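Local coordinates for protein D-glycero-alpha-D-manno-heptose 7-phosphate kinase (Campylobacter jejuni subsp. jejuni, PDB 4N3O) that phosphorylates D-glycero-alpha-D-manno-heptose 7-phosphate at C-1 with ATP, as a GHMP-family kinase, opening the route to GDP-heptose for the capsule, at residues 164-169 / 173-178; 184-189 / 242-247; 201-206 / 311-316; 279-284 / 302-307. All blocks are in the same frame, centred on the assembly; numbering follows the deposited sequence.

Contact 1. Residues 164-169 / 173-178; sequences QYAATF and NFMEFY
The selenomethionine M175 and the two helix residues Y165 and A166 make the first shell. The terminal CE of M175 lies 3.8 Å from Y165 CB, so the methyl meets the root of the tyrosine side chain, and the same CE comes within 4.0 Å of the backbone N of A166. That reach follows from the torsions: beyond CG the chain of M175 is extended (chi2 -166°, chi3 178°), which carries the methyl straight from strand to helix. N173 adds its amide, with ND2 3.9 Å from A166 CA. This is van der Waals contact; ND2 also makes a weak hydrogen bond to G170 O in the turn joining the segments. Within the helix, Q164 O accepts both T168 N and T168 OG1 from opposite faces of its carbonyl plane. The axes run nearly antiparallel (152°), as fits a helix that turns back directly into a strand. The helix belongs to the GHMP kinase N-terminal domain, and A166 adjoins R14, by similarity the transition-state stabiliser. Q164, A167 and T168 pack on helices 118-134 and 140-153, Y165 also reaches Y141, and strand 172-178 pairs with strands 31-40 and 182-188.

Contact 2. Residues 184-189 / 242-247; sequences IVNPLR and KMKEAL
L188 on the segment 184-189 and L247 on helix 236-248 bring their CA atoms within 8.7 Å, the nearest backbone approach of the two segments, so side chains alone bridge the gap. The bridge is narrow: L188 CD1 meets L247 CD1 at 3.6 Å, methyl against methyl, and the two leucine side chains stand nearly perpendicular to each other. Each leucine has CG beside its own backbone N and opposite the carbonyl carbon (chi1 -58° for L188, -82° for L247) and an extended chi2 that sends CD1 out toward the other segment. One helical turn earlier, K244 brings its aliphatic chain past the side chain of N186, a looser, partly exposed fringe of the contact.

Segment 242-247 belongs to the C-terminal half of the GHMP kinase fold, whereas strand 182-188 is paired with strand 172-178 in the large mixed sheet that also holds strands 6-21 and 31-40. The contact therefore joins the C-terminal helical layer to that sheet. L247 also packs on L36 of strand 31-40, and M243, facing the same strand, touches Y34 and L36, which extends the apolar seam beyond the two leucines.

The polar end of K244 is spoken for by the neighbouring strand: NZ forms a salt bridge with E176 OE1, so the lysine chain passes over F174 and beside N186 to reach E176.

Contact 3. Residues 201-206 / 311-316; sequences RTVLYF and TKKYNL
K313 and V203 form the close-packed part. K313 CG is 3.8 Å from V203 CG2 and K313 CE 3.9 Å from the same methyl, so the lysine chain lies along the valine, pointing the contrary way. With CG turned opposite the backbone N (chi1 176°) and every later torsion extended, the lysine is drawn out straight to the start of strand 202-206, where NZ donates to T202 O at 2.9 Å. The C=O...N angle is 153° and the donor stands 21° from the carbonyl plane. A second, weak bond from NZ reaches E199 O. Buried L316 completes the packed part, its CD2 4.1 Å from V203 CG2.

Strands 202-206, 290-296, 303-308 and 326-327 with helices 276-287 and 313-320 follow the order βαββαβ, further helices being inserted after the first strand; the strand order 2-3-1-4 is that of the ferredoxin-like fold. V203 also meets I317 and L320 farther along helix 313-320.

The N-terminal end of segment 311-316 is looser. K312, at the N-cap position, is exposed and T311 partly so; here the surroundings change to another molecule, with T311 packing on H105 and K313 on Y107 of the second subunit.

Contact 4. Residues 279-284 / 302-307; sequences ERIYKL and GFMFFF
Apolar packing between I281, Y282 and the selenomethionine M304 carries most of the contact. The SE atom of M304 rests 3.9 Å from the CG2 branch of I281, and its methyl CE lies 3.7 Å from Y282 CB. The chain of M304 is bent at its last torsion (chi3 115°), which turns CE aside, so selenium and methyl address neighbouring residues of the helix. CE also comes 3.8 Å from Y282 CD1, near the plane of the ring, and thus meets the tyrosine at its edge.

The aromatic pair is more distant. F306 is two residues on and on the same side of the strand. Y282 CD1 stands at the edge of the F306 ring, near its plane, at 4.5 Å from F306 CE1, a loose apolar contact.

The backbones supply the frame. Helix and strand run nearly parallel, 22° between their directions and 10.7 Å between their axes, with the closest CA pair Y282 and M304 at 8.3 Å. M304 and F306 alternate with F305 and F307, which meet W263 elsewhere. Strand 303-308 is an inner member of the four-stranded antiparallel sheet, and strand 290-296 lies between it and helix 276-287 in sequence. This is the ferredoxin-like βαββαβ arrangement, in which helix 276-287 covers one face of the antiparallel sheet, as in the GHMP kinase C-terminal domain.

In the fold
The contacts fall into two pairs. Contacts 1 and 2, with centres 11 Å apart, use strands 172-178 and 182-188, which are neighbours in one sheet and are tied by a probable backbone hydrogen bond, F174 O to N186 N at 2.8 Å. Contacts 3 and 4, also 11 Å apart, use strands 202-206 and 303-308, adjacent in the other sheet and probably bonded through Y205 O and M304 N at 2.8 Å; contact 4 is nested in the loop that contact 3 closes. Centres of contacts 1 and 3 are 27 Å apart. Contact 1 is nearest the presumed catalytic site: the side chain of A166 is about 4 Å from that of R14 and about 6 Å from that of D163, inferred to be the proton acceptor.

Contact 1. Residues 164-169 / 173-178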
# COMPACT_ATOMS: atom_id res chain seq x y z
N GLN A 164 3.61 20.44 1.75
CA GLN A 164 2.31 20.72 1.14
C GLN A 164 2.29 20.32 -0.33
O GLN A 164 1.26 19.86 -0.84
CB GLN A 164 1.91 22.20 1.29
CG GLN A 164 1.68 22.67 2.72
CD GLN A 164 2.97 22.91 3.50
OE1 GLN A 164 4.04 23.10 2.92
NE2 GLN A 164 2.85 22.95 4.82
N TYR A 165 3.43 20.50 -1.02
CA TYR A 165 3.52 20.14 -2.42
C TYR A 165 3.53 18.62 -2.57
O TYR A 165 2.95 18.09 -3.50
CB TYR A 165 4.77 20.72 -3.11
CG TYR A 165 4.83 22.23 -3.25
CD1 TYR A 165 3.80 22.92 -3.87
CD2 TYR A 165 5.96 22.95 -2.84
CE1 TYR A 165 3.86 24.31 -4.02
CE2 TYR A 165 6.03 24.33 -3.00
CZ TYR A 165 4.98 25.00 -3.59
OH TYR A 165 5.04 26.38 -3.76
N ALA A 166 4.21 17.93 -1.66
CA ALA A 166 4.26 16.47 -1.71
C ALA A 166 2.87 15.89 -1.52
O ALA A 166 2.45 15.01 -2.28
CB ALA A 166 5.19 15.93 -0.62
N ALA A 167 2.16 16.36 -0.51
CA ALA A 167 0.81 15.86 -0.23
C ALA A 167 -0.18 16.16 -1.37
O ALA A 167 -1.02 15.34 -1.70
CB ALA A 167 0.30 16.44 1.07
N THR A 168 -0.07 17.35 -1.95
CA THR A 168 -0.98 17.77 -3.01
C THR A 168 -0.67 17.13 -4.37
O THR A 168 -1.57 16.60 -5.04
CB THR A 168 -0.95 19.31 -3.17
OG1 THR A 168 -1.50 19.93 -2.00
CG2 THR A 168 -1.75 19.73 -4.34
N PHE A 169 0.61 17.18 -4.77
CA PHE A 169 1.05 16.66 -6.06
C PHE A 169 1.41 15.20 -6.03
O PHE A 169 1.25 14.52 -7.02
CB PHE A 169 2.23 17.49 -6.60
CG PHE A 169 1.82 18.84 -7.11
CD1 PHE A 169 1.66 19.91 -6.24
CD2 PHE A 169 1.59 19.05 -8.47
CE1 PHE A 169 1.27 21.16 -6.71
CE2 PHE A 169 1.22 20.30 -8.96
CZ PHE A 169 1.05 21.36 -8.07
N ASN A 173 9.17 13.90 -5.81
CA ASN A 173 9.37 15.32 -6.07
C ASN A 173 10.76 15.71 -5.63
O ASN A 173 11.15 15.44 -4.49
CB ASN A 173 8.35 16.16 -5.31
CG ASN A 173 6.94 15.96 -5.82
OD1 ASN A 173 6.63 16.32 -6.95
ND2 ASN A 173 6.06 15.42 -4.97
N PHE A 174 11.50 16.31 -6.54
CA PHE A 174 12.83 16.78 -6.25
C PHE A 174 12.69 18.28 -6.12
O PHE A 174 12.30 18.94 -7.07
CB PHE A 174 13.79 16.44 -7.37
CG PHE A 174 15.22 16.66 -7.00
CD1 PHE A 174 15.79 17.92 -7.08
CD2 PHE A 174 16.01 15.60 -6.58
CE1 PHE A 174 17.12 18.11 -6.74
CE2 PHE A 174 17.33 15.79 -6.24
CZ PHE A 174 17.88 17.05 -6.32
N MSE A 175 13.02 18.81 -4.95
CA MSE A 175 12.86 20.23 -4.71
C MSE A 175 14.17 20.91 -4.48
O MSE A 175 14.99 20.47 -3.66
CB MSE A 175 11.91 20.37 -3.55
CG MSE A 175 10.77 19.37 -3.79
SE MSE A 175 9.32 19.82 -2.59
CE MSE A 175 7.92 18.54 -3.05
N GLU A 176 14.38 22.00 -5.22
CA GLU A 176 15.58 22.81 -5.12
C GLU A 176 15.23 24.15 -4.50
O GLU A 176 14.21 24.75 -4.83
CB GLU A 176 16.25 22.95 -6.48
CG GLU A 176 16.96 21.66 -6.88
CD GLU A 176 17.27 21.56 -8.35
OE1 GLU A 176 18.46 21.39 -8.70
OE2 GLU A 176 16.31 21.66 -9.15
N PHE A 177 16.08 24.59 -3.59
CA PHE A 177 15.84 25.83 -2.87
C PHE A 177 16.82 26.94 -3.27
O PHE A 177 18.03 26.72 -3.37
CB PHE A 177 15.92 25.58 -1.37
CG PHE A 177 15.00 24.49 -0.91
CD1 PHE A 177 13.62 24.64 -0.99
CD2 PHE A 177 15.52 23.31 -0.39
CE1 PHE A 177 12.77 23.64 -0.57
CE2 PHE A 177 14.67 22.30 0.03
CZ PHE A 177 13.30 22.46 -0.06
N TYR A 178 16.26 28.12 -3.51
CA TYR A 178 17.05 29.28 -3.89
C TYR A 178 16.78 30.47 -2.97
O TYR A 178 15.65 30.94 -2.82
CB TYR A 178 16.78 29.66 -5.35
CG TYR A 178 17.27 28.63 -6.33
CD1 TYR A 178 18.58 28.67 -6.81
CD2 TYR A 178 16.44 27.60 -6.77
CE1 TYR A 178 19.04 27.73 -7.71
CE2 TYR A 178 16.90 26.65 -7.67
CZ TYR A 178 18.20 26.72 -8.14
OH TYR A 178 18.66 25.78 -9.02

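Contact 2. Residues 184-189 / 242-247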
# COMPACT_ATOMS: atom_id res chain seq x y z
N ILE A 184 11.75 25.50 -6.10
CA ILE A 184 11.51 24.97 -7.43
C ILE A 184 11.20 23.49 -7.22
O ILE A 184 11.98 22.74 -6.64
CB ILE A 184 12.68 25.25 -8.40
CG1 ILE A 184 12.60 26.69 -8.94
CG2 ILE A 184 12.62 24.34 -9.62
CD1 ILE A 184 12.43 27.76 -7.88
N VAL A 185 10.01 23.10 -7.65
CA VAL A 185 9.57 21.74 -7.47
C VAL A 185 9.60 21.03 -8.80
O VAL A 185 9.00 21.51 -9.76
CB VAL A 185 8.14 21.71 -6.91
CG1 VAL A 185 7.64 20.28 -6.77
CG2 VAL A 185 8.09 22.42 -5.57
N ASN A 186 10.33 19.92 -8.85
CA ASN A 186 10.40 19.10 -10.04
C ASN A 186 9.59 17.82 -9.79
O ASN A 186 10.09 16.91 -9.14
CB ASN A 186 11.85 18.74 -10.36
CG ASN A 186 12.68 19.93 -10.78
OD1 ASN A 186 13.70 20.24 -10.16
ND2 ASN A 186 12.24 20.63 -11.83
N PRO A 187 8.32 17.78 -10.26
CA PRO A 187 7.55 16.55 -10.10
C PRO A 187 8.09 15.54 -11.11
O PRO A 187 7.86 15.67 -12.31
CB PRO A 187 6.11 16.97 -10.43
CG PRO A 187 6.15 18.44 -10.71
CD PRO A 187 7.57 18.80 -10.99
N LEU A 188 8.83 14.56 -10.62
CA LEU A 188 9.49 13.58 -11.47
C LEU A 188 8.58 12.51 -12.03
O LEU A 188 7.68 12.05 -11.37
CB LEU A 188 10.58 12.86 -10.67
CG LEU A 188 11.66 13.75 -10.08
CD1 LEU A 188 12.60 12.86 -9.30
CD2 LEU A 188 12.41 14.51 -11.16
N ARG A 189 8.82 12.16 -13.28
CA ARG A 189 8.11 11.09 -13.89
C ARG A 189 9.15 9.98 -13.70
O ARG A 189 10.25 10.05 -14.24
CB ARG A 189 7.84 11.34 -15.37
CG ARG A 189 6.66 10.53 -15.85
CD ARG A 189 6.44 10.55 -17.35
NE ARG A 189 6.76 11.84 -17.96
CZ ARG A 189 7.78 12.03 -18.80
NH1 ARG A 189 7.99 13.24 -19.30
NH2 ARG A 189 8.56 11.03 -19.17
N LYS A 242 23.58 14.76 -9.44
CA LYS A 242 23.98 13.38 -9.63
C LYS A 242 22.80 12.47 -9.35
O LYS A 242 22.61 11.47 -10.04
CB LYS A 242 25.17 13.04 -8.74
CG LYS A 242 25.90 11.77 -9.14
CD LYS A 242 27.08 11.45 -8.22
CE LYS A 242 28.15 12.54 -8.26
NZ LYS A 242 29.35 12.17 -7.46
N MSE A 243 21.99 12.82 -8.35
CA MSE A 243 20.80 12.05 -7.98
C MSE A 243 19.70 12.22 -9.01
O MSE A 243 18.96 11.29 -9.25
CB MSE A 243 20.28 12.42 -6.61
CG MSE A 243 19.42 11.30 -5.99
SE MSE A 243 19.00 11.85 -4.13
CE MSE A 243 20.79 11.73 -3.32
N LYS A 244 19.57 13.39 -9.62
CA LYS A 244 18.56 13.54 -10.68
C LYS A 244 18.93 12.66 -11.85
O LYS A 244 18.10 11.93 -12.38
CB LYS A 244 18.48 14.97 -11.22
CG LYS A 244 17.95 16.04 -10.30
CD LYS A 244 17.68 17.30 -11.11
CE LYS A 244 17.59 18.56 -10.26
NZ LYS A 244 18.91 18.92 -9.65
N GLU A 245 20.19 12.75 -12.27
CA GLU A 245 20.68 12.00 -13.41
C GLU A 245 20.47 10.51 -13.17
O GLU A 245 20.00 9.81 -14.06
CB GLU A 245 22.15 12.33 -13.66
CG GLU A 245 22.65 11.93 -15.05
CD GLU A 245 24.11 12.31 -15.28
OE1 GLU A 245 24.91 12.29 -14.32
OE2 GLU A 245 24.47 12.60 -16.44
N ALA A 246 20.79 10.03 -11.97
CA ALA A 246 20.63 8.61 -11.64
C ALA A 246 19.14 8.19 -11.70
O ALA A 246 18.81 7.08 -12.11
CB ALA A 246 21.22 8.30 -10.27
N LEU A 247 18.27 9.09 -11.27
CA LEU A 247 16.83 8.83 -11.30
C LEU A 247 16.37 8.78 -12.74
O LEU A 247 15.72 7.83 -13.16
CB LEU A 247 16.07 9.90 -10.51
CG LEU A 247 16.02 9.68 -8.99
CD1 LEU A 247 15.42 10.88 -8.29
CD2 LEU A 247 15.20 8.44 -8.66

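Contact 3. Residues 201-206 / 311-316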
# COMPACT_ATOMS: atom_id res chain seq x y z
N ARG A 201 13.83 -2.93 -1.59
CA ARG A 201 15.03 -2.67 -0.81
C ARG A 201 14.76 -1.95 0.50
O ARG A 201 15.70 -1.59 1.18
CB ARG A 201 15.92 -1.66 -1.53
CG ARG A 201 16.29 -1.92 -2.97
CD ARG A 201 17.58 -2.64 -3.13
NE ARG A 201 18.06 -2.49 -4.49
CZ ARG A 201 19.17 -3.04 -4.94
NH1 ARG A 201 19.53 -2.86 -6.21
NH2 ARG A 201 19.92 -3.79 -4.14
N THR A 202 13.53 -1.70 0.88
CA THR A 202 13.36 -0.90 2.06
C THR A 202 12.38 -1.43 3.10
O THR A 202 11.42 -2.10 2.80
CB THR A 202 12.97 0.57 1.68
OG1 THR A 202 11.78 0.60 0.90
CG2 THR A 202 14.06 1.23 0.87
N VAL A 203 12.69 -1.10 4.36
CA VAL A 203 11.87 -1.47 5.50
C VAL A 203 11.64 -0.22 6.35
O VAL A 203 12.57 0.51 6.66
CB VAL A 203 12.57 -2.51 6.37
CG1 VAL A 203 11.78 -2.74 7.66
CG2 VAL A 203 12.75 -3.80 5.60
N LEU A 204 10.40 0.01 6.72
CA LEU A 204 10.01 1.16 7.54
C LEU A 204 9.60 0.61 8.91
O LEU A 204 8.70 -0.22 8.99
CB LEU A 204 8.83 1.87 6.88
CG LEU A 204 8.27 3.08 7.63
CD1 LEU A 204 9.35 4.12 7.85
CD2 LEU A 204 7.08 3.69 6.89
N TYR A 205 10.25 1.07 9.97
CA TYR A 205 9.99 0.58 11.32
C TYR A 205 9.71 1.69 12.31
O TYR A 205 10.53 2.58 12.49
CB TYR A 205 11.21 -0.20 11.79
CG TYR A 205 11.17 -0.71 13.21
CD1 TYR A 205 10.35 -1.77 13.57
CD2 TYR A 205 12.00 -0.15 14.20
CE1 TYR A 205 10.32 -2.25 14.87
CE2 TYR A 205 11.98 -0.63 15.50
CZ TYR A 205 11.14 -1.68 15.83
OH TYR A 205 11.10 -2.16 17.11
N PHE A 206 8.55 1.63 12.95
CA PHE A 206 8.20 2.56 14.01
C PHE A 206 8.70 1.94 15.29
O PHE A 206 8.37 0.81 15.61
CB PHE A 206 6.70 2.84 14.07
CG PHE A 206 6.23 3.77 13.00
CD1 PHE A 206 6.23 5.15 13.21
CD2 PHE A 206 5.79 3.30 11.77
CE1 PHE A 206 5.80 6.02 12.22
CE2 PHE A 206 5.35 4.16 10.79
CZ PHE A 206 5.36 5.52 11.02
N THR A 311 16.77 -10.18 -0.80
CA THR A 311 16.80 -11.59 -0.37
C THR A 311 17.03 -11.74 1.13
O THR A 311 17.14 -12.86 1.63
CB THR A 311 17.89 -12.38 -1.11
OG1 THR A 311 19.18 -11.94 -0.68
CG2 THR A 311 17.76 -12.20 -2.60
N LYS A 312 17.12 -10.63 1.86
CA LYS A 312 17.34 -10.67 3.31
C LYS A 312 16.24 -9.93 4.05
O LYS A 312 16.18 -9.96 5.28
CB LYS A 312 18.63 -9.93 3.64
CG LYS A 312 19.91 -10.46 3.01
CD LYS A 312 20.66 -11.42 3.90
CE LYS A 312 22.10 -11.53 3.41
NZ LYS A 312 22.96 -12.32 4.32
N LYS A 313 15.37 -9.26 3.30
CA LYS A 313 14.34 -8.43 3.90
C LYS A 313 13.39 -9.19 4.81
O LYS A 313 12.98 -8.66 5.84
CB LYS A 313 13.57 -7.69 2.81
CG LYS A 313 12.41 -6.86 3.30
CD LYS A 313 11.92 -5.94 2.20
CE LYS A 313 10.65 -5.22 2.59
NZ LYS A 313 10.17 -4.35 1.49
N TYR A 314 13.04 -10.42 4.45
CA TYR A 314 12.10 -11.15 5.29
C TYR A 314 12.68 -11.40 6.67
O TYR A 314 12.00 -11.18 7.68
CB TYR A 314 11.64 -12.45 4.66
CG TYR A 314 10.72 -13.20 5.58
CD1 TYR A 314 9.38 -12.87 5.68
CD2 TYR A 314 11.20 -14.21 6.38
CE1 TYR A 314 8.53 -13.55 6.54
CE2 TYR A 314 10.37 -14.89 7.25
CZ TYR A 314 9.03 -14.56 7.33
OH TYR A 314 8.21 -15.26 8.20
N ASN A 315 13.94 -11.87 6.72
CA ASN A 315 14.59 -12.13 7.99
C ASN A 315 14.79 -10.82 8.80
O ASN A 315 14.71 -10.84 10.00
CB ASN A 315 15.89 -12.95 7.83
CG ASN A 315 15.62 -14.44 7.52
OD1 ASN A 315 14.74 -15.07 8.12
ND2 ASN A 315 16.39 -15.00 6.58
N LEU A 316 15.02 -9.71 8.14
CA LEU A 316 15.14 -8.43 8.84
C LEU A 316 13.79 -8.09 9.49
O LEU A 316 13.72 -7.76 10.67
CB LEU A 316 15.57 -7.33 7.89
CG LEU A 316 15.56 -5.89 8.40
CD1 LEU A 316 16.25 -5.75 9.74
CD2 LEU A 316 16.21 -5.02 7.34

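Contact 4. Residues 279-284 / 302-307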
# COMPACT_ATOMS: atom_id res chain seq x y z
N GLU A 279 20.47 3.06 18.82
CA GLU A 279 21.76 2.53 18.40
C GLU A 279 21.74 0.99 18.41
O GLU A 279 22.33 0.35 17.54
CB GLU A 279 22.88 3.08 19.29
CG GLU A 279 24.30 2.68 18.91
CD GLU A 279 25.36 3.30 19.83
OE1 GLU A 279 24.99 4.01 20.80
OE2 GLU A 279 26.57 3.08 19.59
N ARG A 280 21.04 0.42 19.39
CA ARG A 280 20.94 -1.02 19.50
C ARG A 280 20.07 -1.54 18.35
O ARG A 280 20.37 -2.56 17.76
CB ARG A 280 20.33 -1.45 20.84
CG ARG A 280 20.84 -2.82 21.30
CD ARG A 280 20.00 -3.50 22.38
NE ARG A 280 18.94 -4.37 21.83
CZ ARG A 280 17.64 -4.06 21.75
NH1 ARG A 280 17.19 -2.90 22.18
NH2 ARG A 280 16.79 -4.93 21.24
N ILE A 281 18.99 -0.82 18.03
CA ILE A 281 18.08 -1.22 16.96
C ILE A 281 18.79 -1.15 15.61
O ILE A 281 18.67 -2.07 14.81
CB ILE A 281 16.78 -0.39 16.96
CG1 ILE A 281 15.96 -0.69 18.22
CG2 ILE A 281 15.93 -0.69 15.73
CD1 ILE A 281 15.46 -2.13 18.32
N TYR A 282 19.55 -0.07 15.38
CA TYR A 282 20.34 0.08 14.16
C TYR A 282 21.29 -1.12 14.02
O TYR A 282 21.32 -1.78 12.98
CB TYR A 282 21.15 1.37 14.21
CG TYR A 282 22.01 1.62 12.99
CD1 TYR A 282 21.49 2.25 11.85
CD2 TYR A 282 23.36 1.25 12.97
CE1 TYR A 282 22.29 2.48 10.73
CE2 TYR A 282 24.16 1.47 11.86
CZ TYR A 282 23.63 2.09 10.74
OH TYR A 282 24.43 2.30 9.64
N LYS A 283 22.03 -1.41 15.09
CA LYS A 283 22.93 -2.55 15.15
C LYS A 283 22.22 -3.84 14.75
O LYS A 283 22.69 -4.61 13.91
CB LYS A 283 23.43 -2.71 16.58
CG LYS A 283 24.25 -3.96 16.87
CD LYS A 283 24.29 -4.28 18.37
CE LYS A 283 24.76 -3.11 19.25
NZ LYS A 283 26.14 -2.65 18.94
N LEU A 284 21.07 -4.08 15.37
CA LEU A 284 20.28 -5.27 15.12
C LEU A 284 19.86 -5.37 13.65
O LEU A 284 19.80 -6.46 13.09
CB LEU A 284 19.06 -5.29 16.05
CG LEU A 284 17.90 -6.26 15.80
CD1 LEU A 284 16.92 -6.20 16.96
CD2 LEU A 284 17.15 -5.93 14.52
N GLY A 302 8.88 8.12 16.68
CA GLY A 302 9.95 8.09 15.70
C GLY A 302 9.97 6.84 14.85
O GLY A 302 9.32 5.84 15.17
N PHE A 303 10.72 6.88 13.76
CA PHE A 303 10.83 5.73 12.89
C PHE A 303 12.22 5.63 12.30
O PHE A 303 13.00 6.58 12.34
CB PHE A 303 9.82 5.79 11.76
CG PHE A 303 10.07 6.89 10.78
CD1 PHE A 303 9.57 8.17 11.02
CD2 PHE A 303 10.77 6.66 9.61
CE1 PHE A 303 9.78 9.19 10.11
CE2 PHE A 303 10.99 7.68 8.69
CZ PHE A 303 10.48 8.94 8.94
N MSE A 304 12.53 4.44 11.80
CA MSE A 304 13.80 4.21 11.15
C MSE A 304 13.41 3.71 9.81
O MSE A 304 12.39 3.06 9.66
CB MSE A 304 14.67 3.23 11.91
CG MSE A 304 15.45 3.98 12.97
SE MSE A 304 16.55 2.77 14.06
CE MSE A 304 18.27 3.51 13.46
N PHE A 305 14.22 4.03 8.82
CA PHE A 305 13.98 3.64 7.46
C PHE A 305 15.26 2.97 7.02
O PHE A 305 16.33 3.54 7.16
CB PHE A 305 13.68 4.91 6.67
CG PHE A 305 13.56 4.72 5.21
CD1 PHE A 305 12.62 3.85 4.69
CD2 PHE A 305 14.31 5.48 4.35
CE1 PHE A 305 12.48 3.69 3.33
CE2 PHE A 305 14.18 5.32 2.98
CZ PHE A 305 13.27 4.43 2.47
N PHE A 306 15.16 1.72 6.57
CA PHE A 306 16.36 0.97 6.17
C PHE A 306 16.41 0.56 4.71
O PHE A 306 15.38 0.43 4.04
CB PHE A 306 16.48 -0.34 6.96
CG PHE A 306 16.52 -0.18 8.45
CD1 PHE A 306 17.67 0.22 9.09
CD2 PHE A 306 15.41 -0.51 9.22
CE1 PHE A 306 17.71 0.34 10.46
CE2 PHE A 306 15.45 -0.39 10.60
CZ PHE A 306 16.60 0.04 11.22
N PHE A 307 17.63 0.36 4.24
CA PHE A 307 17.94 -0.19 2.93
C PHE A 307 18.48 -1.58 3.21
O PHE A 307 19.38 -1.75 4.03
CB PHE A 307 18.96 0.64 2.18
CG PHE A 307 18.37 1.62 1.24
CD1 PHE A 307 17.60 2.66 1.71
CD2 PHE A 307 18.60 1.52 -0.12
CE1 PHE A 307 17.04 3.58 0.84
CE2 PHE A 307 18.05 2.42 -1.00
CZ PHE A 307 17.27 3.46 -0.52